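Local coordinates for phosphatidylglycerol lysyltransferase C-terminal domain-containing protein (Bacteroides thetaiotaomicron, PDB 2HQY) that is of unknown function but binds coenzyme A and, as an acetyltransferase-like relative of the phosphatidylglycerol lysyltransferases, may transfer an aminoacyl or acyl group, at residues A75-L80 with H89-L94; E252-I257 with I262-E267. All coordinates share one frame; numbering follows the deposited sequence. Where two conformers were deposited one is given.

Contact 1: A75-L80 with H89-L94; sequences AVLRKL and HNFCML
Leu-80 of the helical segment and Phe-91, just ahead of the strand, bring the two backbones closest, with CA atoms 7.6 Å apart; no hydrogen bond joins the segments, and the contact is apolar, the Phe-91 ring packing on the side chain of Leu-80 and also brushing its carbonyl. The methylene of Leu-80 does the nearest touching: its CB lies 3.5 Å from Phe-91 CE1, approaching the ring at a slant, while the Leu-80 CD1 methyl reaches Phe-91 CZ at 4.2 Å. Phe-91 points toward the helix, and with CG anti to the backbone N (chi1 177°) the CE1 and CZ corner of its ring reaches Leu-80. One turn back, the CD2 methyl of Leu-77 meets two partners, Phe-91 CZ at 4.2 Å and the sulfur SD of Met-93 at 3.8 Å. The leucine and methionine chains cross at about a right angle, and the bend of Met-93 at chi3 suits a flexible thioether in a buried seam. Outside the segments, Phe-91 also packs on Ile-81, Ala-84 and the ring of Tyr-64, and Leu-104 covers Leu-77 and Met-93. Without this ring, as with an alanine here, Leu-80 CB would probably face a gap and Leu-77 CD2 would lose an aromatic neighbour. This is the helix-on-strand packing of a beta-alpha-beta unit, in which helix 73-87 connects the parallel neighbours 61-69 and 92-96.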
ATOM      1  N   ALA A  75      -3.945  -6.638 -30.047  1.00 21.66           N
ATOM      2  CA  ALA A  75      -2.614  -6.046 -29.911  1.00 21.75           C
ATOM      3  C   ALA A  75      -2.307  -5.762 -28.449  1.00 21.61           C
ATOM      4  O   ALA A  75      -1.186  -5.980 -27.988  1.00 21.55           O
ATOM      5  CB  ALA A  75      -2.496  -4.770 -30.719  1.00 22.16           C
ATOM      6  N   VAL A  76      -3.297  -5.269 -27.710  1.00 21.48           N
ATOM      7  CA  VAL A  76      -3.024  -4.876 -26.327  1.00 22.04           C
ATOM      8  C   VAL A  76      -2.841  -6.107 -25.433  1.00 21.98           C
ATOM      9  O   VAL A  76      -1.939  -6.137 -24.566  1.00 22.05           O
ATOM     10  CB  VAL A  76      -4.078  -3.862 -25.792  1.00 22.20           C
ATOM     11  CG1 VAL A  76      -5.410  -4.529 -25.518  1.00 22.95           C
ATOM     12  CG2 VAL A  76      -3.548  -3.157 -24.553  1.00 23.78           C
ATOM     13  N   LEU A  77      -3.659  -7.133 -25.675  1.00 21.55           N
ATOM     14  CA  LEU A  77      -3.506  -8.421 -24.995  1.00 21.83           C
ATOM     15  C   LEU A  77      -2.155  -9.060 -25.228  1.00 22.33           C
ATOM     16  O   LEU A  77      -1.567  -9.599 -24.305  1.00 22.02           O
ATOM     17  CB  LEU A  77      -4.629  -9.389 -25.360  1.00 21.93           C
ATOM     18  CG  LEU A  77      -6.009  -8.986 -24.836  1.00 22.70           C
ATOM     19  CD1 LEU A  77      -6.997 -10.103 -25.137  1.00 26.38           C
ATOM     20  CD2 LEU A  77      -6.007  -8.607 -23.347  1.00 25.60           C
ATOM     21  N   ARG A  78      -1.659  -8.993 -26.465  1.00 21.51           N
ATOM     22  CA  ARG A  78      -0.297  -9.437 -26.767  1.00 22.30           C
ATOM     23  C   ARG A  78       0.746  -8.737 -25.882  1.00 21.81           C
ATOM     24  O   ARG A  78       1.649  -9.387 -25.356  1.00 21.87           O
ATOM     25  CB  ARG A  78       0.013  -9.239 -28.268  1.00 22.16           C
ATOM     26  CG  ARG A  78       1.420  -9.667 -28.689  1.00 24.69           C
ATOM     27  CD  ARG A  78       1.542  -9.788 -30.227  1.00 24.03           C
ATOM     28  N   LYS A  79       0.629  -7.420 -25.738  1.00 20.85           N
ATOM     29  CA  LYS A  79       1.539  -6.667 -24.883  1.00 21.59           C
ATOM     30  C   LYS A  79       1.448  -7.093 -23.402  1.00 20.39           C
ATOM     31  O   LYS A  79       2.478  -7.193 -22.702  1.00 20.21           O
ATOM     32  CB  LYS A  79       1.317  -5.161 -25.059  1.00 21.58           C
ATOM     33  CG  LYS A  79       2.348  -4.517 -25.978  1.00 24.94           C
ATOM     34  CD  LYS A  79       2.024  -3.056 -26.267  1.00 28.69           C
ATOM     35  CE  LYS A  79       1.679  -2.866 -27.738  1.00 31.88           C
ATOM     36  NZ  LYS A  79       2.156  -1.541 -28.249  1.00 33.29           N
ATOM     37  N   LEU A  80       0.228  -7.353 -22.930  1.00 19.67           N
ATOM     38  CA  LEU A  80       0.021  -7.790 -21.535  1.00 19.55           C
ATOM     39  C   LEU A  80       0.565  -9.209 -21.295  1.00 19.54           C
ATOM     40  O   LEU A  80       1.163  -9.482 -20.252  1.00 18.49           O
ATOM     41  CB  LEU A  80      -1.458  -7.717 -21.137  1.00 18.94           C
ATOM     42  CG  LEU A  80      -2.102  -6.324 -21.124  1.00 18.99           C
ATOM     43  CD1 LEU A  80      -3.594  -6.440 -20.915  1.00 21.36           C
ATOM     44  CD2 LEU A  80      -1.460  -5.417 -20.038  1.00 18.98           C
ATOM     45  N   HIS A  89       5.078 -15.333 -14.943  1.00 22.19           N
ATOM     46  CA  HIS A  89       3.780 -15.812 -14.490  1.00 21.83           C
ATOM     47  C   HIS A  89       2.891 -16.035 -15.708  1.00 21.31           C
ATOM     48  O   HIS A  89       3.061 -15.366 -16.750  1.00 21.01           O
ATOM     49  CB  HIS A  89       3.122 -14.802 -13.527  1.00 22.12           C
ATOM     50  CG  HIS A  89       3.682 -14.834 -12.141  1.00 24.00           C
ATOM     51  ND1 HIS A  89       2.979 -15.336 -11.066  1.00 27.13           N
ATOM     52  CD2 HIS A  89       4.874 -14.422 -11.651  1.00 23.29           C
ATOM     53  CE1 HIS A  89       3.722 -15.246  -9.976  1.00 25.99           C
ATOM     54  NE2 HIS A  89       4.881 -14.708 -10.308  1.00 26.77           N
ATOM     55  N   ASN A  90       1.965 -16.981 -15.600  0.50 21.03           N
ATOM     56  CA  ASN A  90       0.957 -17.114 -16.633  0.50 20.70           C
ATOM     57  C   ASN A  90       0.155 -15.813 -16.696  0.50 20.61           C
ATOM     58  O   ASN A  90       0.133 -15.036 -15.732  0.50 20.22           O
ATOM     59  CB  ASN A  90       0.038 -18.311 -16.371  0.50 20.94           C
ATOM     60  CG  ASN A  90      -0.820 -18.655 -17.578  0.50 20.64           C
ATOM     61  OD1 ASN A  90      -0.365 -18.563 -18.718  0.50 21.52           O
ATOM     62  ND2 ASN A  90      -2.068 -19.039 -17.334  0.50 19.94           N
ATOM     63  N   PHE A  91      -0.466 -15.561 -17.841  1.00 20.15           N
ATOM     64  CA  PHE A  91      -1.327 -14.389 -17.990  1.00 19.89           C
ATOM     65  C   PHE A  91      -2.753 -14.742 -17.548  1.00 19.93           C
ATOM     66  O   PHE A  91      -3.364 -15.701 -18.067  1.00 18.85           O
ATOM     67  CB  PHE A  91      -1.311 -13.875 -19.434  1.00 19.59           C
ATOM     68  CG  PHE A  91      -2.236 -12.717 -19.679  1.00 18.25           C
ATOM     69  CD1 PHE A  91      -1.965 -11.460 -19.133  1.00 19.57           C
ATOM     70  CD2 PHE A  91      -3.381 -12.874 -20.462  1.00 18.10           C
ATOM     71  CE1 PHE A  91      -2.828 -10.379 -19.366  1.00 20.79           C
ATOM     72  CE2 PHE A  91      -4.253 -11.808 -20.716  1.00 19.41           C
ATOM     73  CZ  PHE A  91      -3.984 -10.544 -20.174  1.00 19.24           C
ATOM     74  N   CYS A  92      -3.267 -13.969 -16.588  1.00 18.97           N
ATOM     75  CA  CYS A  92      -4.635 -14.104 -16.102  1.00 19.02           C
ATOM     76  C   CYS A  92      -5.231 -12.719 -15.986  1.00 19.28           C
ATOM     77  O   CYS A  92      -4.568 -11.784 -15.474  1.00 18.14           O
ATOM     78  CB  CYS A  92      -4.684 -14.774 -14.727  1.00 20.77           C
ATOM     79  SG  CYS A  92      -4.237 -16.523 -14.739  1.00 26.32           S
ATOM     80  N   MET A  93      -6.475 -12.604 -16.442  1.00 19.11           N
ATOM     81  CA  MET A  93      -7.231 -11.350 -16.362  1.00 20.48           C
ATOM     82  C   MET A  93      -8.409 -11.524 -15.452  1.00 22.65           C
ATOM     83  O   MET A  93      -9.017 -12.610 -15.413  1.00 23.32           O
ATOM     84  CB  MET A  93      -7.774 -10.939 -17.731  1.00 20.72           C
ATOM     85  CG  MET A  93      -6.913 -10.028 -18.535  1.00 21.59           C
ATOM     86  SD  MET A  93      -7.696  -9.635 -20.130  1.00 16.44           S
ATOM     87  CE  MET A  93      -8.120 -11.238 -20.798  1.00 23.82           C
ATOM     88  N   LEU A  94      -8.733 -10.439 -14.739  1.00 24.36           N
ATOM     89  CA  LEU A  94      -9.875 -10.367 -13.819  1.00 26.45           C
ATOM     90  C   LEU A  94     -10.960  -9.424 -14.347  1.00 27.51           C
ATOM     91  O   LEU A  94     -10.726  -8.650 -15.302  1.00 28.48           O
ATOM     92  CB  LEU A  94      -9.414  -9.896 -12.453  1.00 26.57           C
ATOM     93  CG  LEU A  94      -8.429 -10.762 -11.689  1.00 27.52           C
ATOM     94  CD1 LEU A  94      -8.112 -10.105 -10.354  1.00 30.75           C
ATOM     95  CD2 LEU A  94      -8.947 -12.177 -11.468  1.00 30.01           C
TER

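Contact 2: E252-I257 with I262-E267; sequences EFANRI and IYINRE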
ATOM      1  N   GLU A 252     -31.554   7.261   2.610  1.00 13.85           N
ATOM      2  CA  GLU A 252     -31.205   8.699   2.536  1.00 13.12           C
ATOM      3  C   GLU A 252     -30.116   8.943   1.498  1.00 12.75           C
ATOM      4  O   GLU A 252     -30.204   9.877   0.707  1.00 13.46           O
ATOM      5  CB  GLU A 252     -30.771   9.235   3.912  1.00 12.26           C
ATOM      6  CG  GLU A 252     -31.954   9.386   4.908  1.00 13.37           C
ATOM      7  CD  GLU A 252     -32.585  10.769   4.870  1.00 16.20           C
ATOM      8  OE1 GLU A 252     -32.200  11.594   4.000  1.00 16.97           O
ATOM      9  OE2 GLU A 252     -33.488  11.020   5.706  1.00 15.72           O
ATOM     10  N   PHE A 253     -29.077   8.103   1.496  1.00 13.18           N
ATOM     11  CA  PHE A 253     -27.978   8.348   0.581  1.00 13.54           C
ATOM     12  C   PHE A 253     -28.396   8.065  -0.875  1.00 13.96           C
ATOM     13  O   PHE A 253     -27.964   8.791  -1.767  1.00 13.97           O
ATOM     14  CB  PHE A 253     -26.732   7.555   1.003  1.00 13.61           C
ATOM     15  CG  PHE A 253     -25.508   7.840   0.147  1.00 13.81           C
ATOM     16  CD1 PHE A 253     -25.010   9.136   0.028  1.00 14.90           C
ATOM     17  CD2 PHE A 253     -24.869   6.809  -0.525  1.00 15.38           C
ATOM     18  CE1 PHE A 253     -23.875   9.405  -0.744  1.00 15.96           C
ATOM     19  CE2 PHE A 253     -23.733   7.055  -1.312  1.00 14.56           C
ATOM     20  CZ  PHE A 253     -23.235   8.362  -1.409  1.00 17.26           C
ATOM     21  N   ALA A 254     -29.261   7.067  -1.098  1.00 13.14           N
ATOM     22  CA  ALA A 254     -29.741   6.760  -2.471  1.00 13.94           C
ATOM     23  C   ALA A 254     -30.393   8.021  -3.061  1.00 14.24           C
ATOM     24  O   ALA A 254     -30.206   8.359  -4.235  1.00 14.79           O
ATOM     25  CB  ALA A 254     -30.714   5.564  -2.463  1.00 13.14           C
ATOM     26  N   ASN A 255     -31.114   8.740  -2.210  1.00 14.54           N
ATOM     27  CA  ASN A 255     -31.759   9.981  -2.637  1.00 15.77           C
ATOM     28  C   ASN A 255     -30.829  11.140  -2.974  1.00 16.76           C
ATOM     29  O   ASN A 255     -31.243  12.113  -3.643  1.00 17.40           O
ATOM     30  CB  ASN A 255     -32.854  10.365  -1.641  1.00 15.53           C
ATOM     31  CG  ASN A 255     -34.144   9.602  -1.927  1.00 17.65           C
ATOM     32  OD1 ASN A 255     -34.892   9.938  -2.868  1.00 17.41           O
ATOM     33  ND2 ASN A 255     -34.394   8.560  -1.156  1.00 15.35           N
ATOM     34  N   ARG A 256     -29.587  11.043  -2.503  1.00 16.31           N
ATOM     35  CA  ARG A 256     -28.547  12.047  -2.787  1.00 16.94           C
ATOM     36  C   ARG A 256     -27.726  11.708  -4.044  1.00 17.85           C
ATOM     37  O   ARG A 256     -27.044  12.569  -4.607  1.00 18.44           O
ATOM     38  CB  ARG A 256     -27.618  12.194  -1.579  1.00 17.40           C
ATOM     39  CG  ARG A 256     -28.322  12.613  -0.274  1.00 15.67           C
ATOM     40  CD  ARG A 256     -29.109  13.939  -0.425  1.00 17.21           C
ATOM     41  NE  ARG A 256     -29.607  14.372   0.886  1.00 14.32           N
ATOM     42  CZ  ARG A 256     -29.087  15.326   1.657  1.00 12.99           C
ATOM     43  NH1 ARG A 256     -28.052  16.068   1.250  1.00 12.67           N
ATOM     44  NH2 ARG A 256     -29.667  15.564   2.836  1.00 14.23           N
ATOM     45  N   ILE A 257     -27.786  10.459  -4.485  1.00 17.13           N
ATOM     46  CA  ILE A 257     -27.075  10.056  -5.692  1.00 17.44           C
ATOM     47  C   ILE A 257     -27.757  10.707  -6.909  1.00 18.81           C
ATOM     48  O   ILE A 257     -28.988  10.596  -7.058  1.00 18.51           O
ATOM     49  CB  ILE A 257     -27.063   8.498  -5.828  1.00 16.61           C
ATOM     50  CG1 ILE A 257     -26.170   7.877  -4.737  1.00 15.99           C
ATOM     51  CG2 ILE A 257     -26.640   8.091  -7.263  1.00 16.25           C
ATOM     52  CD1 ILE A 257     -26.310   6.331  -4.601  1.00 18.24           C
ATOM     53  N   ILE A 262     -28.419   5.675 -13.156  1.00 18.71           N
ATOM     54  CA  ILE A 262     -29.555   4.761 -13.226  1.00 19.72           C
ATOM     55  C   ILE A 262     -29.356   3.547 -12.327  1.00 18.26           C
ATOM     56  O   ILE A 262     -30.324   3.032 -11.757  1.00 17.85           O
ATOM     57  CB  ILE A 262     -29.784   4.318 -14.723  1.00 19.98           C
ATOM     58  CG1 ILE A 262     -30.442   5.460 -15.502  1.00 25.46           C
ATOM     59  CG2 ILE A 262     -30.716   3.137 -14.843  1.00 22.68           C
ATOM     60  CD1 ILE A 262     -29.499   6.438 -16.086  1.00 28.12           C
ATOM     61  N   TYR A 263     -28.097   3.103 -12.209  1.00 17.44           N
ATOM     62  CA  TYR A 263     -27.758   1.881 -11.493  1.00 17.59           C
ATOM     63  C   TYR A 263     -26.953   2.192 -10.251  1.00 16.68           C
ATOM     64  O   TYR A 263     -26.146   3.123 -10.242  1.00 17.20           O
ATOM     65  CB  TYR A 263     -26.945   0.941 -12.379  1.00 17.96           C
ATOM     66  CG  TYR A 263     -27.687   0.587 -13.628  1.00 19.33           C
ATOM     67  CD1 TYR A 263     -28.783  -0.256 -13.570  1.00 19.50           C
ATOM     68  CD2 TYR A 263     -27.320   1.128 -14.851  1.00 19.30           C
ATOM     69  CE1 TYR A 263     -29.511  -0.571 -14.723  1.00 21.86           C
ATOM     70  CE2 TYR A 263     -28.035   0.818 -16.014  1.00 20.84           C
ATOM     71  CZ  TYR A 263     -29.120  -0.036 -15.929  1.00 19.74           C
ATOM     72  OH  TYR A 263     -29.833  -0.365 -17.059  1.00 22.47           O
ATOM     73  N   ILE A 264     -27.175   1.396  -9.210  1.00 16.53           N
ATOM     74  CA  ILE A 264     -26.361   1.519  -7.990  1.00 16.44           C
ATOM     75  C   ILE A 264     -25.685   0.163  -7.791  1.00 16.30           C
ATOM     76  O   ILE A 264     -26.355  -0.864  -7.730  1.00 16.96           O
ATOM     77  CB  ILE A 264     -27.187   1.879  -6.731  1.00 15.40           C
ATOM     78  CG1 ILE A 264     -27.866   3.249  -6.859  1.00 17.05           C
ATOM     79  CG2 ILE A 264     -26.238   1.868  -5.494  1.00 15.24           C
ATOM     80  CD1 ILE A 264     -28.795   3.580  -5.665  1.00 18.07           C
ATOM     81  N   ASN A 265     -24.355   0.156  -7.748  1.00 16.04           N
ATOM     82  CA  ASN A 265     -23.596  -1.068  -7.521  1.00 15.94           C
ATOM     83  C   ASN A 265     -23.184  -1.109  -6.031  1.00 15.76           C
ATOM     84  O   ASN A 265     -22.384  -0.268  -5.561  1.00 15.89           O
ATOM     85  CB  ASN A 265     -22.365  -1.088  -8.451  1.00 16.07           C
ATOM     86  CG  ASN A 265     -21.538  -2.377  -8.336  1.00 17.30           C
ATOM     87  OD1 ASN A 265     -21.469  -3.003  -7.272  1.00 16.79           O
ATOM     88  ND2 ASN A 265     -20.887  -2.762  -9.440  1.00 15.50           N
ATOM     89  N   ARG A 266     -23.739  -2.063  -5.286  1.00 16.05           N
ATOM     90  CA  ARG A 266     -23.420  -2.214  -3.842  1.00 16.58           C
ATOM     91  C   ARG A 266     -22.453  -3.369  -3.563  1.00 16.23           C
ATOM     92  O   ARG A 266     -22.380  -3.880  -2.442  1.00 17.15           O
ATOM     93  CB  ARG A 266     -24.709  -2.329  -3.004  1.00 16.13           C
ATOM     94  CG  ARG A 266     -25.590  -1.076  -3.128  1.00 17.13           C
ATOM     95  CD  ARG A 266     -26.927  -1.165  -2.392  1.00 18.55           C
ATOM     96  NE  ARG A 266     -26.730  -1.495  -0.985  1.00 16.86           N
ATOM     97  CZ  ARG A 266     -26.451  -0.638  -0.012  1.00 21.34           C
ATOM     98  NH1 ARG A 266     -26.351   0.670  -0.236  1.00 21.92           N
ATOM     99  NH2 ARG A 266     -26.278  -1.126   1.208  1.00 23.63           N
ATOM    100  N   GLU A 267     -21.714  -3.780  -4.591  1.00 16.07           N
ATOM    101  CA  GLU A 267     -20.554  -4.675  -4.440  1.00 16.45           C
ATOM    102  C   GLU A 267     -20.933  -6.124  -4.095  1.00 17.32           C
ATOM    103  O   GLU A 267     -22.038  -6.575  -4.409  1.00 16.99           O
ATOM    104  CB  GLU A 267     -19.462  -4.052  -3.514  1.00 16.99           C
ATOM    105  CG  GLU A 267     -19.271  -2.554  -3.850  1.00 15.92           C
ATOM    106  CD  GLU A 267     -17.934  -1.946  -3.409  1.00 16.27           C
ATOM    107  OE1 GLU A 267     -17.306  -2.443  -2.453  1.00 19.11           O
ATOM    108  OE2 GLU A 267     -17.503  -0.956  -4.054  1.00 19.66           O
TER
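The side-chain amide of Asn-265 is gripped at both ends: ND2 donates to the carbonyl O of Arg-25 and to OD2 of Asp-122, while OD1 accepts from the backbone N of Glu-267. The bond from Glu-267 N to Asn-265 OD1 is 2.8 Å long, and the donor lies almost in line with the C=O bond (164°). Because OD1 accepts from the N two residues on, the arrangement is an Asx turn. Asparagine suits a buried place of this kind, since one flat group both gives and takes hydrogen bonds and its rotation is thereby fixed. The contact with the helix comes from the preceding residue, Ile-264, whose side chain points toward segment 252-257. Its CG1 is anti to the carbonyl carbon (chi1 -63°), and the extended arm carries Ile-264 CD1 to within 3.9 Å of Ile-257 CD1. The same methyl of Ile-264 lies 4.2 Å from Ala-254 CB, where a small side chain lets the helix backbone come near. Helix 245-256 thus lies against strand 263-265 in a beta-alpha-beta unit, whose other strand, 230-238, runs parallel beside it. Leu-130 and Val-233 also pack on Ile-264, and this branched apolar residue is buried. The arm of Ile-257 that ends in CD1 also passes over one face of the Phe-253 ring, with CG1 4.3 Å above the plane and toward the rim. Ile-257 N donates to Ala-254 O at 3.2 Å.

Following the chain from the N terminus, contact 1 comes first: residues 75-80 and 89-94 lie on the helix and second strand of the unit 61-69, 73-87, 92-96, and the contact closes a short loop made mostly of the rest of that helix. Contact 2 opens much later and closes a still shorter loop, with four residues between the segments 252-257 and 262-267. The two are in series, neither nested nor crossed. The centres of contact 1 and contact 2 are about 33 Å apart, on opposite sides of the chain's centre. Strand 286-295 connects them through the sheet pairings: it is antiparallel to 92-96 and also to 122-126, which in turn pairs with 263-265.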